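Local coordinates for protein bacterioferritin (Mycobacterium tuberculosis, PDB 3UOI) that probably oxidises ferrous iron with dioxygen and stores the ferric oxide mineral inside a hollow shell of 24 subunits that carries one heme b per dimer, at residues A[17-22]-A[100-105]; A[21-26]-A[51-56]; A[28-33]-A[90-95]; A[62-65]-A[70-73]. All coordinates share one frame; numbering follows the deposited sequence.

Contact 1 (A[17-22]-A[100-105]); sequences LTSELT and LNRLKP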
# COMPACT_ATOMS: atom_id res chain seq x y z
N LEU A 17 -14.85 31.03 40.32
CA LEU A 17 -13.93 29.94 40.43
C LEU A 17 -14.37 29.02 41.54
O LEU A 17 -14.41 27.85 41.36
CB LEU A 17 -12.53 30.47 40.72
CG LEU A 17 -11.50 29.42 41.13
CD1 LEU A 17 -11.45 28.27 40.15
CD2 LEU A 17 -10.16 29.98 41.30
N THR A 18 -14.74 29.57 42.68
CA THR A 18 -15.19 28.79 43.81
C THR A 18 -16.43 27.96 43.37
O THR A 18 -16.56 26.79 43.64
CB THR A 18 -15.46 29.69 45.05
OG1 THR A 18 -14.26 30.02 45.72
CG2 THR A 18 -16.41 29.06 46.03
N SER A 19 -17.30 28.60 42.61
CA SER A 19 -18.46 27.96 42.10
C SER A 19 -18.09 26.73 41.21
O SER A 19 -18.67 25.70 41.34
CB SER A 19 -19.25 28.97 41.28
OG SER A 19 -20.46 28.47 40.88
N GLU A 20 -17.12 26.92 40.33
CA GLU A 20 -16.67 25.86 39.44
C GLU A 20 -16.11 24.69 40.22
O GLU A 20 -16.35 23.53 39.88
CB GLU A 20 -15.62 26.40 38.46
CG GLU A 20 -16.12 27.52 37.56
CD GLU A 20 -17.29 27.09 36.69
OE1 GLU A 20 -17.79 27.93 35.91
OE2 GLU A 20 -17.71 25.92 36.79
N LEU A 21 -15.36 24.99 41.28
CA LEU A 21 -14.78 23.95 42.07
C LEU A 21 -15.89 23.14 42.74
O LEU A 21 -15.82 21.96 42.81
CB LEU A 21 -13.83 24.54 43.06
CG LEU A 21 -12.66 25.23 42.41
CD1 LEU A 21 -11.84 25.70 43.47
CD2 LEU A 21 -11.92 24.27 41.64
N THR A 22 -16.92 23.80 43.22
CA THR A 22 -18.02 23.10 43.86
C THR A 22 -18.71 22.18 42.85
O THR A 22 -19.00 21.06 43.13
CB THR A 22 -18.97 24.14 44.41
OG1 THR A 22 -18.22 25.25 44.86
CG2 THR A 22 -19.80 23.65 45.52
N LEU A 100 -25.90 31.69 36.89
CA LEU A 100 -26.53 32.66 36.08
C LEU A 100 -26.84 33.90 36.91
O LEU A 100 -26.56 34.96 36.52
CB LEU A 100 -27.76 32.09 35.43
CG LEU A 100 -27.57 31.00 34.40
CD1 LEU A 100 -28.91 30.64 33.87
CD2 LEU A 100 -26.70 31.43 33.30
N ASN A 101 -27.32 33.71 38.12
CA ASN A 101 -27.62 34.81 38.98
C ASN A 101 -26.38 35.68 39.25
O ASN A 101 -26.49 36.85 39.26
CB ASN A 101 -28.24 34.30 40.26
CG ASN A 101 -29.66 33.70 40.06
OD1 ASN A 101 -30.23 33.20 41.00
ND2 ASN A 101 -30.20 33.74 38.87
N ARG A 102 -25.24 35.08 39.50
CA ARG A 102 -24.01 35.82 39.65
C ARG A 102 -23.39 36.43 38.38
O ARG A 102 -22.93 37.50 38.40
CB ARG A 102 -22.96 35.00 40.45
CG ARG A 102 -21.56 35.52 40.32
CD ARG A 102 -20.52 34.68 41.03
NE ARG A 102 -20.51 33.32 40.57
CZ ARG A 102 -21.21 32.34 41.10
NH1 ARG A 102 -21.96 32.55 42.15
NH2 ARG A 102 -21.16 31.17 40.60
N LEU A 103 -23.34 35.69 37.30
CA LEU A 103 -22.83 36.12 36.01
C LEU A 103 -23.60 37.19 35.21
O LEU A 103 -23.01 37.92 34.47
CB LEU A 103 -22.46 34.93 35.15
CG LEU A 103 -21.43 34.05 35.82
CD1 LEU A 103 -20.82 33.16 34.87
CD2 LEU A 103 -20.41 34.86 36.50
N LYS A 104 -24.93 37.19 35.31
CA LYS A 104 -25.66 38.12 34.49
C LYS A 104 -25.29 39.55 34.86
O LYS A 104 -24.85 40.28 34.06
CB LYS A 104 -27.13 37.93 34.63
CG LYS A 104 -27.76 36.77 33.91
CD LYS A 104 -29.03 36.51 34.61
CE LYS A 104 -30.03 35.80 33.80
NZ LYS A 104 -31.38 36.30 34.14
N PRO A 105 -25.38 39.90 36.12
CA PRO A 105 -24.92 41.20 36.60
C PRO A 105 -23.41 41.39 36.46
O PRO A 105 -22.95 42.40 36.06
CB PRO A 105 -25.36 41.18 38.05
CG PRO A 105 -25.83 39.84 38.29
CD PRO A 105 -26.25 39.26 37.10

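Contact 2 (A[21-26]-A[51-56]); sequences LTAINQ and FDEMRH. With HEM (protoporphyrin IX containing Fe), chain B.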
# COMPACT_ATOMS: atom_id res chain seq x y z
N LEU A 21 -15.36 24.99 41.28
CA LEU A 21 -14.78 23.95 42.07
C LEU A 21 -15.89 23.14 42.74
O LEU A 21 -15.82 21.96 42.81
CB LEU A 21 -13.83 24.54 43.06
CG LEU A 21 -12.66 25.23 42.41
CD1 LEU A 21 -11.84 25.70 43.47
CD2 LEU A 21 -11.92 24.27 41.64
N THR A 22 -16.92 23.80 43.22
CA THR A 22 -18.02 23.10 43.86
C THR A 22 -18.71 22.18 42.85
O THR A 22 -19.00 21.06 43.13
CB THR A 22 -18.97 24.14 44.41
OG1 THR A 22 -18.22 25.25 44.86
CG2 THR A 22 -19.80 23.65 45.52
N ALA A 23 -18.91 22.71 41.66
CA ALA A 23 -19.53 21.98 40.56
C ALA A 23 -18.72 20.75 40.08
O ALA A 23 -19.27 19.75 39.72
CB ALA A 23 -19.85 22.86 39.45
N ILE A 24 -17.40 20.89 40.07
CA ILE A 24 -16.59 19.79 39.66
C ILE A 24 -16.85 18.68 40.63
O ILE A 24 -17.22 17.60 40.24
CB ILE A 24 -15.11 20.13 39.76
CG1 ILE A 24 -14.69 21.04 38.62
CG2 ILE A 24 -14.35 18.89 39.74
CD1 ILE A 24 -13.47 21.72 38.83
N ASN A 25 -16.76 18.99 41.91
CA ASN A 25 -17.03 17.97 42.89
C ASN A 25 -18.48 17.44 42.89
O ASN A 25 -18.72 16.30 43.02
CB ASN A 25 -16.65 18.42 44.26
CG ASN A 25 -15.20 18.60 44.41
OD1 ASN A 25 -14.55 18.81 43.47
ND2 ASN A 25 -14.70 18.51 45.60
N GLN A 26 -19.43 18.31 42.76
CA GLN A 26 -20.77 17.81 42.80
C GLN A 26 -21.02 16.94 41.62
O GLN A 26 -21.51 15.87 41.78
CB GLN A 26 -21.80 18.92 42.96
CG GLN A 26 -23.25 18.50 43.11
CD GLN A 26 -24.11 19.69 43.40
OE1 GLN A 26 -23.93 20.34 44.39
NE2 GLN A 26 -25.04 19.97 42.54
N PHE A 51 -15.91 17.53 33.80
CA PHE A 51 -14.73 17.82 33.02
C PHE A 51 -14.88 19.17 32.42
O PHE A 51 -13.95 19.90 32.37
CB PHE A 51 -14.46 16.74 31.99
CG PHE A 51 -13.84 15.50 32.56
CD1 PHE A 51 -14.24 14.99 33.74
CD2 PHE A 51 -12.85 14.87 31.94
CE1 PHE A 51 -13.69 13.88 34.26
CE2 PHE A 51 -12.29 13.75 32.50
CZ PHE A 51 -12.73 13.27 33.65
N ASP A 52 -16.09 19.50 31.98
CA ASP A 52 -16.37 20.80 31.40
C ASP A 52 -16.19 21.88 32.46
O ASP A 52 -15.66 22.96 32.19
CB ASP A 52 -17.78 20.85 30.83
CG ASP A 52 -17.92 20.06 29.54
OD1 ASP A 52 -16.88 19.76 28.91
OD2 ASP A 52 -19.06 19.74 29.15
N GLU A 53 -16.65 21.59 33.68
CA GLU A 53 -16.53 22.52 34.79
C GLU A 53 -15.06 22.67 35.18
O GLU A 53 -14.59 23.77 35.47
CB GLU A 53 -17.34 22.03 35.99
CG GLU A 53 -18.50 22.94 36.36
CD GLU A 53 -19.07 23.68 35.16
OE1 GLU A 53 -19.65 23.01 34.27
OE2 GLU A 53 -18.94 24.92 35.10
N MET A 54 -14.34 21.55 35.17
CA MET A 54 -12.92 21.56 35.49
C MET A 54 -12.17 22.46 34.52
O MET A 54 -11.28 23.21 34.92
CB MET A 54 -12.35 20.14 35.44
CG MET A 54 -12.57 19.34 36.72
SD MET A 54 -11.74 17.73 36.68
CE MET A 54 -13.07 16.65 37.20
N ARG A 55 -12.53 22.37 33.25
CA ARG A 55 -11.92 23.20 32.22
C ARG A 55 -12.21 24.67 32.49
O ARG A 55 -11.35 25.53 32.31
CB ARG A 55 -12.43 22.80 30.83
CG ARG A 55 -11.57 21.77 30.12
CD ARG A 55 -11.87 21.73 28.63
NE ARG A 55 -13.17 21.14 28.35
CZ ARG A 55 -13.46 19.86 28.55
NH1 ARG A 55 -12.54 19.03 29.03
NH2 ARG A 55 -14.67 19.40 28.27
N HIS A 56 -13.43 24.95 32.92
CA HIS A 56 -13.84 26.31 33.25
C HIS A 56 -12.97 26.85 34.41
O HIS A 56 -12.53 27.96 34.39
CB HIS A 56 -15.29 26.38 33.64
CG HIS A 56 -16.24 26.31 32.51
ND1 HIS A 56 -17.54 25.91 32.67
CD2 HIS A 56 -16.10 26.60 31.21
CE1 HIS A 56 -18.15 25.97 31.52
NE2 HIS A 56 -17.30 26.37 30.61
CHA HEM B . -9.05 15.54 34.08
CHB HEM B . -10.85 13.74 38.16
CHC HEM B . -10.42 18.10 40.19
CHD HEM B . -8.39 19.89 36.19
C1A HEM B . -9.42 14.61 35.03
C2A HEM B . -9.31 13.17 34.98
C3A HEM B . -9.84 12.70 36.13
C4A HEM B . -10.28 13.80 36.91
CMA HEM B . -9.97 11.25 36.60
CAA HEM B . -8.70 12.42 33.76
CBA HEM B . -7.23 12.86 33.65
CGA HEM B . -6.21 11.74 33.43
O1A HEM B . -4.98 11.89 33.76
O2A HEM B . -6.63 10.68 32.88
C1B HEM B . -10.95 14.78 39.06
C2B HEM B . -11.63 14.74 40.35
C3B HEM B . -11.50 15.93 40.93
C4B HEM B . -10.75 16.77 40.00
CMB HEM B . -12.34 13.53 41.01
CAB HEM B . -12.08 16.25 42.34
CBB HEM B . -12.22 17.50 42.75
C1C HEM B . -9.83 19.00 39.32
C2C HEM B . -9.64 20.43 39.55
C3C HEM B . -9.04 20.90 38.44
C4C HEM B . -8.92 19.83 37.46
CMC HEM B . -10.02 21.20 40.85
CAC HEM B . -8.60 22.34 38.16
CBC HEM B . -8.45 22.64 36.87
C1D HEM B . -8.46 18.90 35.24
C2D HEM B . -8.15 19.10 33.85
C3D HEM B . -8.37 17.73 33.23
C4D HEM B . -8.77 16.88 34.28
CMD HEM B . -7.63 20.40 33.15
CAD HEM B . -8.18 17.29 31.79
CBD HEM B . -9.41 17.78 31.04
CGD HEM B . -9.29 17.20 29.66
O1D HEM B . -8.80 16.04 29.52
O2D HEM B . -9.69 17.91 28.72
NA HEM B . -10.03 14.93 36.21
NB HEM B . -10.44 16.04 38.85
NC HEM B . -9.37 18.72 38.05
ND HEM B . -8.89 17.61 35.49
FE HEM B . -9.67 16.89 37.09

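Contact 3 (A[28-33]-A[90-95]); sequences FLHSKM and EADLAI. With HEM (protoporphyrin IX containing Fe), chain B.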
# COMPACT_ATOMS: atom_id res chain seq x y z
N PHE A 28 -18.91 15.40 39.63
CA PHE A 28 -18.15 14.16 39.57
C PHE A 28 -18.72 13.08 40.43
O PHE A 28 -18.99 12.04 39.95
CB PHE A 28 -16.69 14.36 39.98
CG PHE A 28 -15.78 13.21 39.60
CD1 PHE A 28 -15.22 13.12 38.33
CD2 PHE A 28 -15.47 12.23 40.50
CE1 PHE A 28 -14.38 12.08 37.99
CE2 PHE A 28 -14.62 11.18 40.14
CZ PHE A 28 -14.09 11.13 38.89
N LEU A 29 -18.95 13.40 41.70
CA LEU A 29 -19.45 12.44 42.67
C LEU A 29 -20.80 11.93 42.22
O LEU A 29 -21.06 10.81 42.33
CB LEU A 29 -19.51 12.98 44.06
CG LEU A 29 -20.00 12.00 45.09
CD1 LEU A 29 -19.00 11.00 45.46
CD2 LEU A 29 -20.41 12.73 46.27
N HIS A 30 -21.60 12.80 41.65
CA HIS A 30 -22.87 12.39 41.08
C HIS A 30 -22.69 11.36 39.95
O HIS A 30 -23.42 10.41 39.89
CB HIS A 30 -23.67 13.58 40.58
CG HIS A 30 -24.50 14.23 41.63
ND1 HIS A 30 -25.32 15.29 41.37
CD2 HIS A 30 -24.63 13.98 42.94
CE1 HIS A 30 -25.91 15.67 42.48
NE2 HIS A 30 -25.50 14.89 43.45
N SER A 31 -21.70 11.57 39.10
CA SER A 31 -21.39 10.63 38.04
C SER A 31 -20.93 9.25 38.55
O SER A 31 -21.33 8.25 38.03
CB SER A 31 -20.46 11.22 37.00
OG SER A 31 -19.17 10.91 37.23
N LYS A 32 -20.09 9.23 39.57
CA LYS A 32 -19.70 7.99 40.20
C LYS A 32 -20.88 7.29 40.87
O LYS A 32 -20.95 6.10 40.84
CB LYS A 32 -18.63 8.22 41.23
CG LYS A 32 -17.41 8.85 40.74
CD LYS A 32 -16.73 8.12 39.66
CE LYS A 32 -16.15 6.81 40.06
NZ LYS A 32 -15.94 5.97 38.96
N MET A 33 -21.73 8.06 41.52
CA MET A 33 -22.90 7.54 42.18
C MET A 33 -23.83 6.99 41.14
O MET A 33 -24.44 6.01 41.37
CB MET A 33 -23.63 8.59 43.00
CG MET A 33 -22.99 9.09 44.29
SD MET A 33 -24.01 10.31 45.16
CE MET A 33 -25.36 9.43 45.82
N GLU A 90 -31.83 17.98 40.09
CA GLU A 90 -32.30 19.15 40.80
C GLU A 90 -31.23 19.95 41.50
O GLU A 90 -31.25 21.14 41.53
CB GLU A 90 -33.43 18.83 41.72
CG GLU A 90 -34.68 19.30 41.15
CD GLU A 90 -35.86 18.87 41.91
OE1 GLU A 90 -35.68 18.09 42.86
OE2 GLU A 90 -36.96 19.30 41.52
N ALA A 91 -30.32 19.22 42.09
CA ALA A 91 -29.16 19.73 42.73
C ALA A 91 -28.22 20.40 41.73
O ALA A 91 -27.63 21.38 42.00
CB ALA A 91 -28.48 18.61 43.46
N ASP A 92 -28.06 19.78 40.59
CA ASP A 92 -27.21 20.31 39.55
C ASP A 92 -27.80 21.57 38.96
O ASP A 92 -27.12 22.48 38.66
CB ASP A 92 -26.87 19.24 38.54
CG ASP A 92 -26.00 18.12 39.12
OD1 ASP A 92 -25.84 17.17 38.42
OD2 ASP A 92 -25.52 18.15 40.24
N LEU A 93 -29.11 21.59 38.85
CA LEU A 93 -29.83 22.73 38.32
C LEU A 93 -29.62 23.91 39.20
O LEU A 93 -29.47 24.96 38.73
CB LEU A 93 -31.31 22.45 38.21
CG LEU A 93 -31.80 21.97 36.85
CD1 LEU A 93 -33.22 21.58 36.92
CD2 LEU A 93 -31.62 23.02 35.86
N ALA A 94 -29.62 23.70 40.49
CA ALA A 94 -29.50 24.80 41.42
C ALA A 94 -28.20 25.55 41.38
O ALA A 94 -28.22 26.71 41.45
CB ALA A 94 -29.87 24.37 42.84
N ILE A 95 -27.09 24.87 41.29
CA ILE A 95 -25.79 25.49 41.10
C ILE A 95 -25.59 26.25 39.76
O ILE A 95 -25.05 27.30 39.71
CB ILE A 95 -24.66 24.47 41.37
CG1 ILE A 95 -23.31 25.14 41.29
CG2 ILE A 95 -24.71 23.35 40.43
CD1 ILE A 95 -22.38 24.66 42.28
CHA HEM B . -9.05 15.54 34.08
CHB HEM B . -10.85 13.74 38.16
CHC HEM B . -10.42 18.10 40.19
CHD HEM B . -8.39 19.89 36.19
C1A HEM B . -9.42 14.61 35.03
C2A HEM B . -9.31 13.17 34.98
C3A HEM B . -9.84 12.70 36.13
C4A HEM B . -10.28 13.80 36.91
CMA HEM B . -9.97 11.25 36.60
CAA HEM B . -8.70 12.42 33.76
CBA HEM B . -7.23 12.86 33.65
CGA HEM B . -6.21 11.74 33.43
O1A HEM B . -4.98 11.89 33.76
O2A HEM B . -6.63 10.68 32.88
C1B HEM B . -10.95 14.78 39.06
C2B HEM B . -11.63 14.74 40.35
C3B HEM B . -11.50 15.93 40.93
C4B HEM B . -10.75 16.77 40.00
CMB HEM B . -12.34 13.53 41.01
CAB HEM B . -12.08 16.25 42.34
CBB HEM B . -12.22 17.50 42.75
C1C HEM B . -9.83 19.00 39.32
C2C HEM B . -9.64 20.43 39.55
C3C HEM B . -9.04 20.90 38.44
C4C HEM B . -8.92 19.83 37.46
CMC HEM B . -10.02 21.20 40.85
CAC HEM B . -8.60 22.34 38.16
CBC HEM B . -8.45 22.64 36.87
C1D HEM B . -8.46 18.90 35.24
C2D HEM B . -8.15 19.10 33.85
C3D HEM B . -8.37 17.73 33.23
C4D HEM B . -8.77 16.88 34.28
CMD HEM B . -7.63 20.40 33.15
CAD HEM B . -8.18 17.29 31.79
CBD HEM B . -9.41 17.78 31.04
CGD HEM B . -9.29 17.20 29.66
O1D HEM B . -8.80 16.04 29.52
O2D HEM B . -9.69 17.91 28.72
NA HEM B . -10.03 14.93 36.21
NB HEM B . -10.44 16.04 38.85
NC HEM B . -9.37 18.72 38.05
ND HEM B . -8.89 17.61 35.49
FE HEM B . -9.67 16.89 37.09

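Contact 4 (A[62-65]-A[70-73]); sequences DRIL and LPNY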
# COMPACT_ATOMS: atom_id res chain seq x y z
N ASP A 62 -6.25 30.99 34.85
CA ASP A 62 -5.31 31.65 33.96
C ASP A 62 -5.67 33.14 33.92
O ASP A 62 -4.82 33.95 33.89
CB ASP A 62 -5.42 31.17 32.50
CG ASP A 62 -4.98 29.74 32.27
OD1 ASP A 62 -4.16 29.27 32.97
OD2 ASP A 62 -5.45 29.14 31.33
N ARG A 63 -6.96 33.47 33.87
CA ARG A 63 -7.36 34.87 33.79
C ARG A 63 -6.93 35.64 35.05
O ARG A 63 -6.39 36.69 34.95
CB ARG A 63 -8.87 34.98 33.53
CG ARG A 63 -9.40 36.29 33.05
CD ARG A 63 -8.71 36.89 31.82
NE ARG A 63 -8.86 38.34 31.79
CZ ARG A 63 -8.15 39.21 31.11
NH1 ARG A 63 -7.22 38.83 30.32
NH2 ARG A 63 -8.42 40.48 31.23
N ILE A 64 -7.14 35.05 36.19
CA ILE A 64 -6.83 35.62 37.46
C ILE A 64 -5.35 35.84 37.57
O ILE A 64 -4.92 36.86 38.01
CB ILE A 64 -7.32 34.70 38.61
CG1 ILE A 64 -8.84 34.49 38.58
CG2 ILE A 64 -6.83 35.16 39.91
CD1 ILE A 64 -9.34 33.88 39.71
N LEU A 65 -4.58 34.85 37.15
CA LEU A 65 -3.16 34.95 37.16
C LEU A 65 -2.63 36.03 36.22
O LEU A 65 -1.88 36.81 36.60
CB LEU A 65 -2.49 33.60 36.95
CG LEU A 65 -2.58 32.53 38.04
CD1 LEU A 65 -1.77 31.27 37.63
CD2 LEU A 65 -2.15 33.07 39.40
N LEU A 70 -4.86 36.32 43.19
CA LEU A 70 -4.60 35.05 43.80
C LEU A 70 -5.79 34.14 43.56
O LEU A 70 -6.89 34.42 44.00
CB LEU A 70 -4.40 35.20 45.26
CG LEU A 70 -3.57 36.41 45.49
CD1 LEU A 70 -3.43 36.62 46.92
CD2 LEU A 70 -2.30 36.15 44.82
N PRO A 71 -5.59 33.06 42.85
CA PRO A 71 -6.74 32.20 42.62
C PRO A 71 -7.07 31.40 43.85
O PRO A 71 -6.24 30.74 44.35
CB PRO A 71 -6.32 31.35 41.44
CG PRO A 71 -5.26 32.03 40.81
CD PRO A 71 -4.59 32.91 41.79
N ASN A 72 -8.33 31.44 44.26
CA ASN A 72 -8.75 30.80 45.47
C ASN A 72 -9.10 29.34 45.21
O ASN A 72 -10.09 29.02 44.63
CB ASN A 72 -9.93 31.52 46.11
CG ASN A 72 -10.22 31.04 47.53
OD1 ASN A 72 -9.92 29.92 47.87
ND2 ASN A 72 -10.80 31.89 48.33
N TYR A 73 -8.18 28.50 45.63
CA TYR A 73 -8.32 27.06 45.54
C TYR A 73 -8.80 26.43 46.88
O TYR A 73 -9.13 25.29 46.93
CB TYR A 73 -7.03 26.43 44.95
CG TYR A 73 -7.02 26.37 43.42
CD1 TYR A 73 -6.88 25.18 42.75
CD2 TYR A 73 -7.19 27.49 42.63
CE1 TYR A 73 -6.89 25.13 41.39
CE2 TYR A 73 -7.21 27.42 41.27
CZ TYR A 73 -7.06 26.23 40.66
OH TYR A 73 -7.07 26.13 39.33

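Contact 1 (A[17-22]-A[100-105])
Ser19 OG lies at the edge of the Arg102 guanidinium, between segments 17-22 and 100-105, whose nearest CA atoms, those of Ser19 and Arg102, are 9.9 Å apart. A separation of that size suits a long side chain on one helix and a short one on the other. Arg102 leaves its backbone with CG opposite the main-chain N (chi1 164°), runs straight through chi2, and then bends at chi3 (58°), which carries the guanidinium over to helix 7-36. There Ser19 OG sits near the guanidinium plane, 2.8 Å from Arg102 NH2. Serine fits here because a short hydroxyl can face a flat, N-H-rich edge. The hydrogen bond of Arg102 NH2 goes to OE1 of Gln16, one turn before Glu20; NE2 of the same amide bonds to OE1 of Glu20, a predicted iron ligand. Inside helix 7-36, Thr22 OG1 bonds back to Thr18 O at 2.6 Å, so that this carbonyl serves both the hydroxyl and the helical N-H. With little apolar surface involved, the contact is essentially polar, and the Gln16 amide links Arg102 to Glu20, so that Gln16 probably acts as a second-shell residue of the predicted diiron centre of the ferritin-like bundle.

Contact 2 (A[21-26]-A[51-56])
Ile24 presses unusually hard on Met54, the residue whose SD binds the heme iron at 2.3 Å. The two side chains cross at about a right angle, and both CG1 and CD1 of Ile24 lie 3.3 Å from Met54 CG, closer than carbons normally pack. The other branch, Ile24 CG2, reaches the methionine methyl at 3.6 Å from Met54 CE. A branched isoleucine thus supports the thioether along most of its length while SD points at the iron. Beside this pair, Ala23 CB touches Glu53 CG at 3.4 Å. Alanine's small size lets the helices approach to 8.3 Å between local axes, running nearly antiparallel at 159°. Glu53 bends at chi2 (30°), and its carboxylate turns away from helix 7-36's Ala23 into the bundle interior, where Glu53 and His56 are predicted iron ligands. Phe51 meets the porphyrin obliquely, with CZ 3.7 Å from heme C2A. Arg55 turns the edge of its guanidinium to a propionate, NH1 being 3.1 Å from heme O2D. Met54 of a neighbouring subunit supplies the other sulfur on the iron. Such bis-methionine ligation at a twofold dimer interface is the hallmark of bacterioferritins, and helix 40-66 here turns one side to the heme and the other to the predicted ferroxidase centre.

Contact 3 (A[28-33]-A[90-95])
The polar part of this contact is one pair, His30 and Asp92, whose side chains reach toward each other from helices 7-36 and 85-112, in opposite directions. His30 ND1 donates a weak hydrogen bond to Asp92 OD2, 3.1 Å long and well bent at 120°. The ring and carboxylate planes are 35° apart. Each group has a stronger partner elsewhere: His30 NE2 takes the backbone N-H of Gly82, and Asp92 OD2 receives Gln26 NE2. Histidine suits the place because its two ring nitrogens can give on one side and accept on the other. From helix 7-36 it thus meets both the long connection that runs along the ferritin-like four-helix bundle from helix 40-66, through Gly82, and, weakly, helix 85-112. Apolar contact is slight, since the methyl of Ala91 merely lies near the plane of the imidazole, with CB 4.0 Å from His30 CE1. Toward the heme the interaction is of CH-pi kind. Phe28 has CG opposite its backbone N (chi1 -165°), and one face of the ring receives a heme methyl over its centre, CMB standing 3.4 Å from Phe28 CE2. Within the helix, Ser31 OG bonds to Phe28 O in the carbonyl plane, on a lone pair, while Lys32 N uses the same oxygen.

Contact 4 (A[62-65]-A[70-73])
Ile64 faces Pro71 across the turn that follows helix 40-66, their CA atoms 6.2 Å apart. Its side chain begins contact at once: Ile64 CB lies 4.0 Å from Pro71 CG. Of the two branches, the gamma methyl does the work. With chi1 at -61°, Ile64 CG2 stands opposite the backbone N and faces the pyrrolidine ring, 3.6 Å from Pro71 CG. The same methyl, Ile64 CG2, lies 3.7 Å from Pro71 CD and also meets the main chain just before the proline, 3.9 Å from Leu70 C. The longer branch, CG1 and CD1, takes no part in this meeting; on the side of helix 7-36, the Ile64 side chain packs against Leu13 and Asn14. Ile64 and Pro71 slide past one another in opposite directions, whereas Leu65 crosses the ring at about a right angle. The methyl Leu65 CD2 is the closest point of the contact, 3.4 Å from Pro71 CD, which is tight for two carbons. Proline suits this place because its ring offers a compact apolar surface to both side chains and lacks an N-H that would need a partner. The polar backbone on either side of it is met by Asn14, which bonds to Leu70 O and to Asn72 N. Pro71 also packs on Leu29 of a neighbouring subunit, and Tyr73 O accepts a bond from Asn25 of that subunit. Between 62-65 and 70-73 the contact is therefore van der Waals packing, while Tyr73 OH adds a hydrogen bond to Thr61 OG1 one residue before the helical segment, and Pro71 continues the apolar surface into the subunit interface.

How the contacts relate
From the N terminus, helix 7-36 supplies the first segment of three contacts in turn. Contact 1 opens first, at 17-22, and shares Leu21 and Thr22 with contact 2, which closes earliest, where helix 40-66 returns alongside. Contact 3 opens at 28-33, before contact 2 has closed, so these two cross. Contact 4 is a short local closure between the end of helix 40-66 and the loop after it; it falls within the spans of both contact 3 and contact 1. Contact 3 then closes on helix 85-112, and contact 1 farther along it. Contacts 1 to 3 tie helix 7-36 to helices 40-66 and 85-112, while contact 4 fixes the start of the connection between those two.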